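Local coordinates for protein tungsten-containing formylmethanofuran dehydrogenase 2 subunit C (Methanothermobacter wolfeii, PDB 5T5I) that forms the probably beta-helical subunit of a tungsten-containing formylmethanofuran dehydrogenase, the enzyme that reduces and fixes carbon dioxide as formylmethanofuran in methanogenesis, at residues Val177-Gly182 and Asn195-Ala200; Gly213-Phe218 and Gly263-Ile268. All coordinates share one frame; numbering follows the deposited sequence.

Both contacts lie toward the C-terminal end of what is consistent with a parallel beta-helix, their centres about 11 Å apart. Contact 1 is the more deeply buried and joins like to like: short parallel strands of two successive coils, held by backbone bonds and by stacked apolar side chains. Contact 2 joins two loops, one following strand 208-211 and the other following strand 256-261; it is partly buried, and its polar bonds all use the side chains of Asn265 and His267. The segment 195-200 is bonded directly to contact 2: Asn195 OD1 accepts a probable hydrogen bond from Met214 N, and Val196 O one from Gln216 N.

Contact 1: residues Val177-Gly182 and Asn195-Ala200; sequences VNIMPG and NVVARA
Strand 177-179 and strand 196-198, paired through Ile179 and Ala198, run parallel with their axes 4.8 Å apart and only 3° from alignment, as expected for neighbouring coils of a parallel beta-helix. Val177 N donates to Asn195 O (2.9 Å), Val197 N to Asn178 O, and Met180 N to Ala198 O (3.0 Å). The last acceptor also meets the CA of Ile179, while Ala198 N is buried without a partner. Met180 and Arg199 take the same left-handed backbone conformation, and there Met180 CA points at Arg199 O, 3.4 Å away, in a nearly straight CA-H...O contact. Side chains stack on their counterparts: Val177 CG2 lies alongside Val196 CG2 at 3.8 Å, and Pro181 CG rests on Ala200 CB at 4.0 Å while also meeting Val196 CG1. In Ile179, chi1 of 66° sets CG1 between backbone N and carbonyl carbon and turns CG2 across Val197 CB, 3.9 Å away. Asn178 OD1 brushes Val197 CG2, whereas its ND2 is bonded to Asn160. Outside the two segments, Arg199 NE forms a salt bridge with an acidic side chain of another protein's chain; Met180 runs beside Arg199, SD near the guanidinium edge and CG 3.7 Å from Arg199 CB.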
ATOM      1  N   VAL C 177     -26.344   4.690 -17.821  1.00 24.11           N
ATOM      2  CA  VAL C 177     -25.808   3.811 -18.863  1.00 22.75           C
ATOM      3  C   VAL C 177     -24.685   2.969 -18.253  1.00 25.83           C
ATOM      4  O   VAL C 177     -24.128   3.323 -17.206  1.00 24.96           O
ATOM      5  CB  VAL C 177     -25.348   4.501 -20.173  1.00 25.82           C
ATOM      6  CG1 VAL C 177     -26.482   5.284 -20.823  1.00 26.30           C
ATOM      7  CG2 VAL C 177     -24.139   5.385 -19.944  1.00 26.05           C
ATOM      8  N   ASN C 178     -24.317   1.887 -18.936  1.00 23.78           N
ATOM      9  CA  ASN C 178     -23.245   1.025 -18.470  1.00 24.27           C
ATOM     10  C   ASN C 178     -21.897   1.482 -19.051  1.00 26.61           C
ATOM     11  O   ASN C 178     -21.388   2.501 -18.584  1.00 25.90           O
ATOM     12  CB  ASN C 178     -23.583  -0.449 -18.712  1.00 25.75           C
ATOM     13  CG  ASN C 178     -22.633  -1.377 -17.996  1.00 33.98           C
ATOM     14  OD1 ASN C 178     -22.425  -1.241 -16.810  1.00 30.31           O
ATOM     15  ND2 ASN C 178     -22.076  -2.361 -18.666  1.00 26.20           N
ATOM     16  N   ILE C 179     -21.316   0.796 -20.063  1.00 22.28           N
ATOM     17  CA  ILE C 179     -20.008   1.215 -20.570  1.00 20.64           C
ATOM     18  C   ILE C 179     -20.028   1.599 -22.044  1.00 22.51           C
ATOM     19  O   ILE C 179     -20.914   1.212 -22.793  1.00 22.22           O
ATOM     20  CB  ILE C 179     -18.911   0.159 -20.279  1.00 22.69           C
ATOM     21  CG1 ILE C 179     -19.152  -1.163 -21.061  1.00 21.74           C
ATOM     22  CG2 ILE C 179     -18.795  -0.088 -18.778  1.00 23.99           C
ATOM     23  CD1 ILE C 179     -17.951  -2.124 -21.051  1.00 24.23           C
ATOM     24  N   MET C 180     -19.039   2.392 -22.434  1.00 19.60           N
ATOM     25  CA  MET C 180     -18.751   2.800 -23.810  1.00 18.47           C
ATOM     26  C   MET C 180     -19.873   3.561 -24.549  1.00 21.28           C
ATOM     27  O   MET C 180     -20.053   3.334 -25.750  1.00 19.29           O
ATOM     28  CB  MET C 180     -18.294   1.576 -24.631  1.00 20.16           C
ATOM     29  CG  MET C 180     -17.158   0.815 -23.961  1.00 22.97           C
ATOM     30  SD  MET C 180     -16.394  -0.577 -24.847  1.00 25.72           S
ATOM     31  CE  MET C 180     -17.717  -1.798 -24.831  1.00 21.59           C
ATOM     32  N   PRO C 181     -20.569   4.534 -23.909  1.00 19.75           N
ATOM     33  CA  PRO C 181     -21.512   5.361 -24.679  1.00 19.76           C
ATOM     34  C   PRO C 181     -20.722   6.271 -25.627  1.00 23.46           C
ATOM     35  O   PRO C 181     -19.654   6.765 -25.251  1.00 21.92           O
ATOM     36  CB  PRO C 181     -22.230   6.179 -23.602  1.00 22.11           C
ATOM     37  CG  PRO C 181     -21.221   6.325 -22.516  1.00 26.97           C
ATOM     38  CD  PRO C 181     -20.457   5.011 -22.511  1.00 22.31           C
ATOM     39  N   GLY C 182     -21.212   6.431 -26.850  1.00 20.81           N
ATOM     40  CA  GLY C 182     -20.540   7.235 -27.869  1.00 21.54           C
ATOM     41  C   GLY C 182     -19.271   6.627 -28.449  1.00 25.57           C
ATOM     42  O   GLY C 182     -18.445   7.351 -29.025  1.00 24.27           O
ATOM     43  N   ASN C 195     -25.770   8.390 -14.491  1.00 27.13           N
ATOM     44  CA  ASN C 195     -24.377   7.973 -14.382  1.00 26.02           C
ATOM     45  C   ASN C 195     -23.861   7.138 -15.557  1.00 27.09           C
ATOM     46  O   ASN C 195     -24.639   6.582 -16.336  1.00 24.96           O
ATOM     47  CB  ASN C 195     -24.213   7.163 -13.077  1.00 27.13           C
ATOM     48  CG  ASN C 195     -24.647   7.921 -11.837  1.00 42.70           C
ATOM     49  OD1 ASN C 195     -24.494   9.146 -11.740  1.00 30.75           O
ATOM     50  ND2 ASN C 195     -25.210   7.226 -10.858  1.00 31.20           N
ATOM     51  N   VAL C 196     -22.516   7.035 -15.642  1.00 25.12           N
ATOM     52  CA  VAL C 196     -21.780   6.216 -16.617  1.00 23.90           C
ATOM     53  C   VAL C 196     -20.781   5.370 -15.816  1.00 27.75           C
ATOM     54  O   VAL C 196     -20.080   5.912 -14.964  1.00 27.98           O
ATOM     55  CB  VAL C 196     -21.011   7.062 -17.672  1.00 27.22           C
ATOM     56  CG1 VAL C 196     -20.267   6.166 -18.673  1.00 26.64           C
ATOM     57  CG2 VAL C 196     -21.936   8.034 -18.395  1.00 27.48           C
ATOM     58  N   VAL C 197     -20.659   4.074 -16.126  1.00 25.17           N
ATOM     59  CA  VAL C 197     -19.675   3.220 -15.440  1.00 24.24           C
ATOM     60  C   VAL C 197     -18.267   3.527 -15.995  1.00 26.84           C
ATOM     61  O   VAL C 197     -17.358   3.816 -15.219  1.00 26.70           O
ATOM     62  CB  VAL C 197     -20.024   1.713 -15.545  1.00 27.49           C
ATOM     63  CG1 VAL C 197     -18.913   0.836 -14.967  1.00 27.68           C
ATOM     64  CG2 VAL C 197     -21.358   1.424 -14.864  1.00 27.49           C
ATOM     65  N   ALA C 198     -18.089   3.464 -17.315  1.00 23.22           N
ATOM     66  CA  ALA C 198     -16.765   3.688 -17.901  1.00 22.56           C
ATOM     67  C   ALA C 198     -16.777   3.944 -19.403  1.00 24.99           C
ATOM     68  O   ALA C 198     -17.749   3.651 -20.097  1.00 24.06           O
ATOM     69  CB  ALA C 198     -15.873   2.482 -17.628  1.00 23.43           C
ATOM     70  N   ARG C 199     -15.645   4.464 -19.881  1.00 22.35           N
ATOM     71  CA  ARG C 199     -15.280   4.615 -21.285  1.00 22.05           C
ATOM     72  C   ARG C 199     -16.195   5.494 -22.133  1.00 24.43           C
ATOM     73  O   ARG C 199     -16.375   5.203 -23.318  1.00 22.59           O
ATOM     74  CB  ARG C 199     -15.152   3.203 -21.918  1.00 20.30           C
ATOM     75  CG  ARG C 199     -14.162   2.312 -21.194  1.00 24.19           C
ATOM     76  CD  ARG C 199     -14.255   0.841 -21.581  1.00 21.65           C
ATOM     77  NE  ARG C 199     -13.394   0.057 -20.700  1.00 21.43           N
ATOM     78  CZ  ARG C 199     -13.183  -1.251 -20.769  1.00 21.53           C
ATOM     79  NH1 ARG C 199     -13.744  -1.973 -21.729  1.00 19.93           N
ATOM     80  NH2 ARG C 199     -12.365  -1.841 -19.908  1.00 18.44           N
ATOM     81  N   ALA C 200     -16.710   6.600 -21.577  1.00 22.38           N
ATOM     82  CA  ALA C 200     -17.538   7.509 -22.379  1.00 23.31           C
ATOM     83  C   ALA C 200     -16.665   8.138 -23.469  1.00 24.55           C
ATOM     84  O   ALA C 200     -15.545   8.553 -23.197  1.00 22.48           O
ATOM     85  CB  ALA C 200     -18.149   8.610 -21.505  1.00 24.41           C
TER

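Contact 2: residues Gly213-Phe218 and Gly263-Ile268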
ATOM      1  N   GLY C 213     -24.603  13.153 -14.412  1.00 27.82           N
ATOM      2  CA  GLY C 213     -24.308  12.365 -13.221  1.00 28.35           C
ATOM      3  C   GLY C 213     -22.819  12.077 -13.117  1.00 32.51           C
ATOM      4  O   GLY C 213     -21.979  12.841 -13.619  1.00 30.95           O
ATOM      5  N   MET C 214     -22.487  10.982 -12.442  1.00 30.42           N
ATOM      6  CA  MET C 214     -21.106  10.584 -12.193  1.00 30.15           C
ATOM      7  C   MET C 214     -20.575   9.613 -13.239  1.00 31.64           C
ATOM      8  O   MET C 214     -21.231   8.614 -13.529  1.00 30.98           O
ATOM      9  CB  MET C 214     -21.020   9.914 -10.802  1.00 33.89           C
ATOM     10  CG  MET C 214     -19.639   9.400 -10.439  1.00 39.14           C
ATOM     11  SD  MET C 214     -19.567   8.787  -8.743  1.00 46.01           S
ATOM     12  CE  MET C 214     -17.831   8.715  -8.507  1.00 43.56           C
ATOM     13  N   MET C 215     -19.346   9.857 -13.729  1.00 26.61           N
ATOM     14  CA  MET C 215     -18.615   8.903 -14.580  1.00 26.54           C
ATOM     15  C   MET C 215     -17.689   8.192 -13.575  1.00 30.68           C
ATOM     16  O   MET C 215     -16.841   8.857 -12.979  1.00 30.55           O
ATOM     17  CB  MET C 215     -17.767   9.590 -15.667  1.00 28.60           C
ATOM     18  CG  MET C 215     -18.575  10.337 -16.690  1.00 31.01           C
ATOM     19  SD  MET C 215     -17.647  10.721 -18.188  1.00 32.76           S
ATOM     20  CE  MET C 215     -16.310  11.620 -17.540  1.00 30.66           C
ATOM     21  N   GLN C 216     -17.885   6.889 -13.313  1.00 27.42           N
ATOM     22  CA  GLN C 216     -17.027   6.192 -12.337  1.00 26.98           C
ATOM     23  C   GLN C 216     -15.550   6.178 -12.781  1.00 28.35           C
ATOM     24  O   GLN C 216     -14.663   6.351 -11.946  1.00 28.31           O
ATOM     25  CB  GLN C 216     -17.493   4.748 -12.079  1.00 27.93           C
ATOM     26  CG  GLN C 216     -18.852   4.610 -11.397  1.00 44.09           C
ATOM     27  CD  GLN C 216     -19.206   3.155 -11.136  1.00 66.29           C
ATOM     28  OE1 GLN C 216     -18.348   2.320 -10.831  1.00 63.14           O
ATOM     29  NE2 GLN C 216     -20.482   2.810 -11.211  1.00 59.85           N
ATOM     30  N   GLU C 217     -15.315   5.963 -14.095  1.00 23.41           N
ATOM     31  CA  GLU C 217     -13.990   5.905 -14.719  1.00 23.37           C
ATOM     32  C   GLU C 217     -14.018   6.632 -16.053  1.00 26.03           C
ATOM     33  O   GLU C 217     -15.059   6.681 -16.697  1.00 26.47           O
ATOM     34  CB  GLU C 217     -13.598   4.457 -14.999  1.00 24.26           C
ATOM     35  CG  GLU C 217     -13.517   3.565 -13.772  1.00 30.00           C
ATOM     36  CD  GLU C 217     -13.392   2.104 -14.157  1.00 49.83           C
ATOM     37  OE1 GLU C 217     -12.374   1.744 -14.790  1.00 37.07           O
ATOM     38  OE2 GLU C 217     -14.363   1.345 -13.943  1.00 42.15           O
ATOM     39  N   PHE C 218     -12.878   7.187 -16.466  1.00 21.78           N
ATOM     40  CA  PHE C 218     -12.760   7.889 -17.741  1.00 21.11           C
ATOM     41  C   PHE C 218     -11.493   7.404 -18.484  1.00 25.55           C
ATOM     42  O   PHE C 218     -11.018   6.309 -18.183  1.00 27.11           O
ATOM     43  CB  PHE C 218     -12.870   9.411 -17.534  1.00 21.74           C
ATOM     44  CG  PHE C 218     -13.094  10.278 -18.763  1.00 22.18           C
ATOM     45  CD1 PHE C 218     -13.984   9.893 -19.763  1.00 22.83           C
ATOM     46  CD2 PHE C 218     -12.373  11.451 -18.943  1.00 24.70           C
ATOM     47  CE1 PHE C 218     -14.161  10.676 -20.901  1.00 24.00           C
ATOM     48  CE2 PHE C 218     -12.554  12.233 -20.085  1.00 25.72           C
ATOM     49  CZ  PHE C 218     -13.464  11.853 -21.043  1.00 24.44           C
ATOM     50  N   GLY C 263     -19.937  18.771  -9.895  1.00 34.87           N
ATOM     51  CA  GLY C 263     -20.367  18.276  -8.591  1.00 37.24           C
ATOM     52  C   GLY C 263     -20.034  16.835  -8.256  1.00 44.60           C
ATOM     53  O   GLY C 263     -19.707  16.539  -7.102  1.00 44.59           O
ATOM     54  N   CYS C 264     -20.090  15.931  -9.242  1.00 42.51           N
ATOM     55  CA  CYS C 264     -19.832  14.508  -8.975  1.00 44.46           C
ATOM     56  C   CYS C 264     -18.695  13.906  -9.812  1.00 43.44           C
ATOM     57  O   CYS C 264     -18.563  12.684  -9.823  1.00 43.20           O
ATOM     58  CB  CYS C 264     -21.126  13.712  -9.123  1.00 46.87           C
ATOM     59  SG  CYS C 264     -22.200  14.291 -10.460  1.00 51.76           S
ATOM     60  N   ASN C 265     -17.828  14.739 -10.446  1.00 36.40           N
ATOM     61  CA  ASN C 265     -16.715  14.239 -11.270  1.00 33.37           C
ATOM     62  C   ASN C 265     -15.350  14.855 -10.935  1.00 34.77           C
ATOM     63  O   ASN C 265     -14.453  14.851 -11.780  1.00 31.93           O
ATOM     64  CB  ASN C 265     -17.052  14.421 -12.750  1.00 28.31           C
ATOM     65  CG  ASN C 265     -18.180  13.516 -13.165  1.00 37.84           C
ATOM     66  OD1 ASN C 265     -18.032  12.288 -13.192  1.00 32.41           O
ATOM     67  ND2 ASN C 265     -19.348  14.075 -13.417  1.00 25.74           N
ATOM     68  N   GLY C 266     -15.162  15.294  -9.692  1.00 31.77           N
ATOM     69  CA  GLY C 266     -13.887  15.843  -9.241  1.00 32.52           C
ATOM     70  C   GLY C 266     -12.740  14.855  -9.378  1.00 36.51           C
ATOM     71  O   GLY C 266     -11.617  15.256  -9.672  1.00 36.32           O
ATOM     72  N   HIS C 267     -13.028  13.553  -9.211  1.00 32.30           N
ATOM     73  CA  HIS C 267     -12.038  12.479  -9.349  1.00 32.60           C
ATOM     74  C   HIS C 267     -11.580  12.248 -10.817  1.00 37.87           C
ATOM     75  O   HIS C 267     -10.526  11.648 -11.020  1.00 37.62           O
ATOM     76  CB  HIS C 267     -12.594  11.176  -8.749  1.00 33.19           C
ATOM     77  CG  HIS C 267     -13.761  10.632  -9.509  1.00 35.46           C
ATOM     78  ND1 HIS C 267     -14.989  11.271  -9.485  1.00 36.95           N
ATOM     79  CD2 HIS C 267     -13.839   9.564 -10.335  1.00 35.35           C
ATOM     80  CE1 HIS C 267     -15.771  10.575 -10.295  1.00 35.05           C
ATOM     81  NE2 HIS C 267     -15.125   9.532 -10.820  1.00 34.71           N
ATOM     82  N   ILE C 268     -12.378  12.698 -11.819  1.00 34.63           N
ATOM     83  CA  ILE C 268     -12.091  12.580 -13.263  1.00 35.71           C
ATOM     84  C   ILE C 268     -11.184  13.722 -13.746  1.00 42.91           C
ATOM     85  O   ILE C 268     -10.439  13.523 -14.712  1.00 42.06           O
ATOM     86  CB  ILE C 268     -13.441  12.538 -14.072  1.00 38.99           C
ATOM     87  CG1 ILE C 268     -14.310  11.334 -13.655  1.00 38.92           C
ATOM     88  CG2 ILE C 268     -13.235  12.544 -15.583  1.00 40.68           C
ATOM     89  CD1 ILE C 268     -13.616   9.958 -13.701  1.00 41.03           C
TER
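The carboxamide of Asn265 spans the backbone of Gly213 to Met215, giving one bond and taking another. ND2 donates to Gly213 O at 2.9 Å, with that oxygen close to the amide plane, and OD1 receives Met215 N at 2.8 Å on a lone pair, almost straight at 176°. These two bonds fix the flip of the amide, and ND2 has a further acceptor in Ala261 O. Without the carboxamide, as with an alanine here, Met215 N and Gly213 O would probably lose these mates and the two loops could shift apart. His267 has chi1 of 66°, which swings its ring toward the other loop, where NE2 donates to Met215 O at 2.8 Å and, weakly, to Gln216 O. The side chain of Met214, extended beyond CG, crosses that of His267 at about a right angle and brings CE obliquely to the ring, 3.3 Å from His267 CE1. Ile268 is buried in the contact: its CG2 touches Phe218 CD2 at 3.6 Å and Met215 CE at 3.8 Å, and that same methyl of Met215 lies over one face of the Phe218 ring. Strands 208-211 and 256-261 are parallel neighbours, and the loops that follow them pack here through side-chain-to-backbone bonds, at the C-terminal end of the probable beta-helix.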